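Local coordinates for protein CyaY (PDB 4HS5) that probably binds ferrous and ferric iron and, as a member of the frataxin family, probably takes part in assembling iron-sulfur clusters, perhaps as a regulator, at residues S4-L9 with P54-W59; H67-N72 with W76-S81. All coordinates share one frame; numbering follows the deposited sequence.

Contact 1: residues S4-L9 with P54-W59; sequences SEFIQL and PLHQVW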
loop_
_atom_site.group_PDB
_atom_site.type_symbol
_atom_site.label_atom_id
_atom_site.label_comp_id
_atom_site.label_asym_id
_atom_site.label_seq_id
_atom_site.Cartn_x
_atom_site.Cartn_y
_atom_site.Cartn_z
ATOM N N SER A 4 -18.930 -2.961 -3.225
ATOM C CA SER A 4 -19.116 -2.371 -1.904
ATOM C C SER A 4 -18.143 -2.965 -0.889
ATOM O O SER A 4 -17.518 -2.236 -0.109
ATOM C CB SER A 4 -20.551 -2.588 -1.429
ATOM O OG SER A 4 -20.697 -2.190 -0.081
ATOM N N GLU A 5 -18.015 -4.288 -0.918
ATOM C CA GLU A 5 -17.082 -5.013 -0.055
ATOM C C GLU A 5 -15.624 -4.685 -0.387
ATOM O O GLU A 5 -14.793 -4.539 0.507
ATOM C CB GLU A 5 -17.332 -6.515 -0.170
ATOM C CG GLU A 5 -18.696 -6.919 0.394
ATOM C CD GLU A 5 -19.182 -8.266 -0.106
ATOM O OE1 GLU A 5 -18.508 -8.873 -0.958
ATOM O OE2 GLU A 5 -20.250 -8.716 0.357
ATOM N N PHE A 6 -15.314 -4.581 -1.668
ATOM C CA PHE A 6 -13.962 -4.240 -2.063
ATOM C C PHE A 6 -13.624 -2.868 -1.501
ATOM O O PHE A 6 -12.512 -2.641 -1.017
ATOM C CB PHE A 6 -13.821 -4.260 -3.576
ATOM C CG PHE A 6 -12.553 -3.616 -4.064
ATOM C CD1 PHE A 6 -11.325 -4.235 -3.878
ATOM C CD2 PHE A 6 -12.589 -2.393 -4.716
ATOM C CE1 PHE A 6 -10.152 -3.643 -4.328
ATOM C CE2 PHE A 6 -11.423 -1.800 -5.167
ATOM C CZ PHE A 6 -10.201 -2.427 -4.970
ATOM N N ILE A 7 -14.590 -1.959 -1.542
ATOM C CA ILE A 7 -14.385 -0.607 -1.038
ATOM C C ILE A 7 -14.123 -0.614 0.463
ATOM O O ILE A 7 -13.226 0.095 0.942
ATOM C CB ILE A 7 -15.586 0.308 -1.371
ATOM C CG1 ILE A 7 -15.677 0.533 -2.884
ATOM C CG2 ILE A 7 -15.494 1.618 -0.615
ATOM C CD1 ILE A 7 -14.338 0.715 -3.569
ATOM N N GLN A 8 -14.878 -1.421 1.201
ATOM C CA GLN A 8 -14.663 -1.561 2.639
ATOM C C GLN A 8 -13.252 -2.053 2.951
ATOM O O GLN A 8 -12.572 -1.475 3.798
ATOM C CB GLN A 8 -15.695 -2.500 3.271
ATOM C CG GLN A 8 -17.096 -1.922 3.365
ATOM C CD GLN A 8 -18.087 -2.925 3.901
ATOM O OE1 GLN A 8 -17.981 -4.123 3.627
ATOM N NE2 GLN A 8 -19.062 -2.445 4.667
ATOM N N LEU A 9 -12.820 -3.110 2.264
ATOM C CA LEU A 9 -11.493 -3.671 2.487
ATOM C C LEU A 9 -10.383 -2.719 2.053
ATOM O O LEU A 9 -9.374 -2.584 2.747
ATOM C CB LEU A 9 -11.366 -5.007 1.756
ATOM C CG LEU A 9 -12.225 -6.092 2.392
ATOM C CD1 LEU A 9 -12.332 -7.270 1.449
ATOM C CD2 LEU A 9 -11.617 -6.531 3.718
ATOM N N PRO A 54 -13.194 -2.248 -10.561
ATOM C CA PRO A 54 -13.760 -3.341 -11.363
ATOM C C PRO A 54 -12.955 -4.644 -11.297
ATOM O O PRO A 54 -13.489 -5.706 -11.617
ATOM C CB PRO A 54 -13.759 -2.772 -12.789
ATOM C CG PRO A 54 -12.791 -1.639 -12.771
ATOM C CD PRO A 54 -12.847 -1.074 -11.384
ATOM N N LEU A 55 -11.700 -4.563 -10.868
ATOM C CA LEU A 55 -10.821 -5.726 -10.805
ATOM C C LEU A 55 -10.729 -6.260 -9.368
ATOM O O LEU A 55 -10.170 -7.331 -9.115
ATOM C CB LEU A 55 -9.429 -5.316 -11.284
ATOM C CG LEU A 55 -9.412 -4.725 -12.694
ATOM C CD1 LEU A 55 -8.293 -3.718 -12.862
ATOM C CD2 LEU A 55 -9.259 -5.847 -13.683
ATOM N N HIS A 56 -11.284 -5.487 -8.443
ATOM C CA HIS A 56 -11.117 -5.717 -7.014
ATOM C C HIS A 56 -9.661 -5.910 -6.604
ATOM O O HIS A 56 -9.357 -6.732 -5.746
ATOM C CB HIS A 56 -11.978 -6.894 -6.557
ATOM C CG HIS A 56 -13.437 -6.690 -6.809
ATOM N ND1 HIS A 56 -14.313 -7.738 -6.973
ATOM C CD2 HIS A 56 -14.175 -5.562 -6.904
ATOM C CE1 HIS A 56 -15.531 -7.261 -7.171
ATOM N NE2 HIS A 56 -15.475 -5.944 -7.135
ATOM N N GLN A 57 -8.766 -5.129 -7.207
ATOM C CA GLN A 57 -7.359 -5.165 -6.851
ATOM C C GLN A 57 -6.874 -3.850 -6.284
ATOM O O GLN A 57 -7.405 -2.791 -6.598
ATOM C CB GLN A 57 -6.488 -5.518 -8.058
ATOM C CG GLN A 57 -6.631 -6.951 -8.532
ATOM C CD GLN A 57 -5.642 -7.295 -9.620
ATOM O OE1 GLN A 57 -5.285 -6.446 -10.446
ATOM N NE2 GLN A 57 -5.180 -8.538 -9.624
ATOM N N VAL A 58 -5.855 -3.933 -5.437
ATOM C CA VAL A 58 -5.103 -2.749 -5.039
ATOM C C VAL A 58 -3.779 -2.841 -5.788
ATOM O O VAL A 58 -3.229 -3.937 -5.969
ATOM C CB VAL A 58 -4.881 -2.711 -3.512
ATOM C CG1 VAL A 58 -3.818 -1.700 -3.130
ATOM C CG2 VAL A 58 -6.208 -2.409 -2.771
ATOM N N TRP A 59 -3.283 -1.701 -6.273
ATOM C CA TRP A 59 -2.011 -1.652 -6.992
ATOM C C TRP A 59 -0.982 -0.833 -6.224
ATOM O O TRP A 59 -1.332 0.078 -5.466
ATOM C CB TRP A 59 -2.182 -1.077 -8.400
ATOM C CG TRP A 59 -2.981 -1.939 -9.340
ATOM C CD1 TRP A 59 -3.679 -3.072 -9.033
ATOM C CD2 TRP A 59 -3.163 -1.730 -10.747
ATOM N NE1 TRP A 59 -4.283 -3.584 -10.158
ATOM C CE2 TRP A 59 -3.984 -2.776 -11.223
ATOM C CE3 TRP A 59 -2.712 -0.763 -11.650
ATOM C CZ2 TRP A 59 -4.363 -2.879 -12.565
ATOM C CZ3 TRP A 59 -3.093 -0.866 -12.980
ATOM C CH2 TRP A 59 -3.910 -1.917 -13.423
#

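Contact 2: residues H67-N72 with W76-S81; sequences HHYDYN and WIDDRS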
loop_
_atom_site.group_PDB
_atom_site.type_symbol
_atom_site.label_atom_id
_atom_site.label_comp_id
_atom_site.label_asym_id
_atom_site.label_seq_id
_atom_site.Cartn_x
_atom_site.Cartn_y
_atom_site.Cartn_z
ATOM N N HIS A 67 2.800 -3.422 -9.123
ATOM C CA HIS A 67 2.421 -4.655 -8.445
ATOM C C HIS A 67 0.917 -4.671 -8.244
ATOM O O HIS A 67 0.337 -3.660 -7.870
ATOM C CB HIS A 67 3.114 -4.727 -7.082
ATOM C CG HIS A 67 4.601 -4.801 -7.171
ATOM N ND1 HIS A 67 5.274 -5.994 -7.320
ATOM C CD2 HIS A 67 5.546 -3.831 -7.162
ATOM C CE1 HIS A 67 6.572 -5.755 -7.385
ATOM N NE2 HIS A 67 6.763 -4.453 -7.298
ATOM N N HIS A 68 0.284 -5.816 -8.504
ATOM C CA HIS A 68 -1.169 -5.918 -8.429
ATOM C C HIS A 68 -1.554 -6.970 -7.399
ATOM O O HIS A 68 -1.034 -8.082 -7.421
ATOM C CB HIS A 68 -1.758 -6.301 -9.792
ATOM C CG HIS A 68 -1.500 -5.294 -10.866
ATOM N ND1 HIS A 68 -1.880 -5.488 -12.176
ATOM C CD2 HIS A 68 -0.900 -4.078 -10.823
ATOM C CE1 HIS A 68 -1.523 -4.439 -12.895
ATOM N NE2 HIS A 68 -0.926 -3.571 -12.099
ATOM N N TYR A 69 -2.466 -6.619 -6.501
ATOM C CA TYR A 69 -2.774 -7.501 -5.377
ATOM C C TYR A 69 -4.237 -7.877 -5.327
ATOM O O TYR A 69 -5.104 -7.030 -5.534
ATOM C CB TYR A 69 -2.401 -6.820 -4.057
ATOM C CG TYR A 69 -0.961 -6.412 -3.960
ATOM C CD1 TYR A 69 -0.038 -7.193 -3.273
ATOM C CD2 TYR A 69 -0.521 -5.232 -4.552
ATOM C CE1 TYR A 69 1.286 -6.817 -3.195
ATOM C CE2 TYR A 69 0.787 -4.839 -4.472
ATOM C CZ TYR A 69 1.688 -5.623 -3.789
ATOM O OH TYR A 69 2.996 -5.232 -3.734
ATOM N N ASP A 70 -4.491 -9.155 -5.032
ATOM C CA ASP A 70 -5.837 -9.661 -4.739
ATOM C C ASP A 70 -5.997 -9.902 -3.245
ATOM O O ASP A 70 -5.026 -10.181 -2.554
ATOM C CB ASP A 70 -6.070 -10.995 -5.446
ATOM C CG ASP A 70 -5.918 -10.900 -6.941
ATOM O OD1 ASP A 70 -6.736 -10.200 -7.570
ATOM O OD2 ASP A 70 -4.987 -11.539 -7.474
ATOM N N TYR A 71 -7.230 -9.838 -2.755
ATOM C CA TYR A 71 -7.482 -10.125 -1.350
ATOM C C TYR A 71 -7.638 -11.632 -1.152
ATOM O O TYR A 71 -8.595 -12.238 -1.652
ATOM C CB TYR A 71 -8.734 -9.385 -0.868
ATOM C CG TYR A 71 -8.974 -9.482 0.618
ATOM C CD1 TYR A 71 -9.868 -10.414 1.129
ATOM C CD2 TYR A 71 -8.315 -8.646 1.507
ATOM C CE1 TYR A 71 -10.093 -10.501 2.494
ATOM C CE2 TYR A 71 -8.525 -8.729 2.874
ATOM C CZ TYR A 71 -9.424 -9.662 3.357
ATOM O OH TYR A 71 -9.643 -9.757 4.718
ATOM N N ASN A 72 -6.675 -12.220 -0.445
ATOM C CA ASN A 72 -6.667 -13.653 -0.142
ATOM C C ASN A 72 -6.052 -13.882 1.230
ATOM O O ASN A 72 -5.122 -13.175 1.615
ATOM C CB ASN A 72 -5.854 -14.429 -1.182
ATOM C CG ASN A 72 -6.540 -14.498 -2.526
ATOM O OD1 ASN A 72 -7.616 -15.077 -2.656
ATOM N ND2 ASN A 72 -5.909 -13.923 -3.540
ATOM N N TRP A 76 -3.611 -8.893 1.313
ATOM C CA TRP A 76 -3.483 -8.555 -0.091
ATOM C C TRP A 76 -2.230 -9.206 -0.647
ATOM O O TRP A 76 -1.140 -8.999 -0.132
ATOM C CB TRP A 76 -3.440 -7.033 -0.238
ATOM C CG TRP A 76 -4.756 -6.414 0.154
ATOM C CD1 TRP A 76 -5.120 -5.956 1.390
ATOM C CD2 TRP A 76 -5.887 -6.223 -0.694
ATOM N NE1 TRP A 76 -6.413 -5.487 1.353
ATOM C CE2 TRP A 76 -6.903 -5.634 0.081
ATOM C CE3 TRP A 76 -6.138 -6.480 -2.042
ATOM C CZ2 TRP A 76 -8.156 -5.306 -0.446
ATOM C CZ3 TRP A 76 -7.379 -6.153 -2.563
ATOM C CH2 TRP A 76 -8.372 -5.577 -1.765
ATOM N N ILE A 77 -2.415 -10.008 -1.692
ATOM C CA ILE A 77 -1.385 -10.886 -2.226
ATOM C C ILE A 77 -1.078 -10.555 -3.686
ATOM O O ILE A 77 -1.986 -10.464 -4.501
ATOM C CB ILE A 77 -1.854 -12.360 -2.140
ATOM C CG1 ILE A 77 -2.131 -12.741 -0.685
ATOM C CG2 ILE A 77 -0.821 -13.293 -2.757
ATOM C CD1 ILE A 77 -0.910 -12.665 0.190
ATOM N N ASP A 78 0.204 -10.386 -3.996
ATOM C CA ASP A 78 0.676 -10.033 -5.331
ATOM C C ASP A 78 0.340 -11.152 -6.302
ATOM O O ASP A 78 0.703 -12.308 -6.069
ATOM C CB ASP A 78 2.192 -9.808 -5.258
ATOM C CG ASP A 78 2.779 -9.211 -6.531
ATOM O OD1 ASP A 78 2.712 -9.861 -7.592
ATOM O OD2 ASP A 78 3.362 -8.108 -6.451
ATOM N N ASP A 79 -0.353 -10.815 -7.384
ATOM C CA ASP A 79 -0.861 -11.837 -8.291
ATOM C C ASP A 79 0.184 -12.506 -9.180
ATOM O O ASP A 79 -0.124 -13.490 -9.854
ATOM C CB ASP A 79 -2.084 -11.350 -9.086
ATOM C CG ASP A 79 -1.758 -10.283 -10.132
ATOM O OD1 ASP A 79 -0.577 -9.942 -10.356
ATOM O OD2 ASP A 79 -2.732 -9.792 -10.746
ATOM N N ARG A 80 1.410 -11.994 -9.160
ATOM C CA ARG A 80 2.497 -12.624 -9.904
ATOM C C ARG A 80 3.538 -13.272 -8.980
ATOM O O ARG A 80 4.017 -14.373 -9.250
ATOM C CB ARG A 80 3.164 -11.621 -10.858
ATOM C CG ARG A 80 2.242 -11.002 -11.921
ATOM C CD ARG A 80 1.511 -12.061 -12.744
ATOM N NE ARG A 80 1.285 -11.642 -14.129
ATOM C CZ ARG A 80 0.217 -10.968 -14.553
ATOM N NH1 ARG A 80 -0.740 -10.627 -13.699
ATOM N NH2 ARG A 80 0.101 -10.638 -15.834
ATOM N N SER A 81 3.892 -12.594 -7.890
ATOM C CA SER A 81 4.947 -13.081 -7.009
ATOM C C SER A 81 4.426 -13.810 -5.783
ATOM O O SER A 81 5.136 -14.630 -5.190
ATOM C CB SER A 81 5.836 -11.926 -6.547
ATOM O OG SER A 81 5.145 -11.079 -5.637
HETATM O O HOH W 1 5.238 -8.869 -8.914
HETATM O O HOH W 2 1.545 -8.218 -9.518
HETATM O O HOH W 3 -3.107 -8.156 -12.627
HETATM O O HOH W 4 4.474 -7.448 -4.042
HETATM O O HOH W 5 -3.014 -12.785 -5.933
#

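Contact 1: residues S4-L9 with P54-W59
Phe6, near the start of helix 3-24, packs its ring against the backbone of His56 and Gln57, where the chain enters strand 57-61; this is a small helix-to-sheet contact made by one aromatic side chain, with no hydrogen bond running directly between the two segments. The torsion that swings CG of Phe6 away from its own backbone N (chi1 167°) sends the ring out from the helix toward the strand. There CA of His56 sits over one face, 3.7 Å from the centroid of the Phe6 ring, a CH-pi contact displaced toward the rim. The far end of the ring goes further: CE1 of Phe6 reaches the carbonyl carbon of His56 at 3.2 Å, and CZ of Phe6 meets Gln57 O at 3.3 Å, with that oxygen at the ring edge near its plane. His56 also touches the root of the same side chain, CD2 of its imidazole lying 3.6 Å from CB of Phe6. The two rings meet obliquely, their planes 33° apart.

Frataxins have an alpha-beta sandwich fold, two helices laid on one face of an antiparallel sheet, and Phe6 fills the space between helix and sheet near one end, with Val58 CG2 and, beyond the two segments, Trp76 and Arg51 around it. His56 and Gln57 both face Gln52, a G1 beta bulge, and His56, in the left-handed helical region, takes the position such a bulge requires. NE2 of His56 is hydrogen-bonded to Asp3 OD1 at the start of the helix, a polar tie beside the apolar one. The side chain of Gln57 leaves the strand pointing away from the helix, and its OE1 accepts from Trp59 NE1 at 3.0 Å.

Contact 2: residues H67-N72 with W76-S81
Tyr71 and Trp76 meet edge-to-face at the packed end of this antiparallel hairpin. CB of Tyr71 lies over the six-membered ring of Trp76, 3.9 Å from its centroid, and a chi1 of -173°, with CG across CB from the backbone N, brings CD2 of Tyr71 to 3.6 Å from CE2 of Trp76. Tyr69 shares this face, its CB against CB of Trp76. Asp70 and Ile77 form the hydrogen-bonded pair, Ile77 N to Asp70 O at 2.8 Å.

Toward His67 the contact turns polar and watery. ND1 of His67 donates to Asp78 OD2 at 3.0 Å, a somewhat bent bond (142°), and a water links that same oxygen to Tyr69 OH. Asp78 OD1 accepts from Arg80 N, an Asx turn, and from Ser81 N, completing an Asx motif. Further waters bridge His68 to Asp79. On the face of Asp70 and Ile77 another joins Asp70 OD2 to Ile77 O; the Asp70 and Asp79 carboxylates, 4.3 Å apart at OD2, both accept a hydrogen bond from Gln57 NE2 (Asp70 OD1, Asp79 OD2).

Trp76 packs against helix 3-24 at Leu9 and Leu13, Tyr69 meets Phe85 and Phe88 of helix 85-97, and strand 57-61 flanks strand 66-72.

In the fold
From the N terminus the chain runs through helix 3-24 and the first three strands before contact 1 closes a long loop, bringing residues 54-59 back to the first turns of that helix. Contact 2 follows in series, neither nesting nor crossing: the chain passes along strand 57-61, turns into 66-72 and closes a short hairpin with 76-81. The two contacts meet through the neighbouring strands 57-61 and 66-72, where Val58 O and Tyr69 N are probably hydrogen-bonded and Trp59 packs on His68. Together they join the start of the first helix to the last three strands of the sheet, beside helix 85-97.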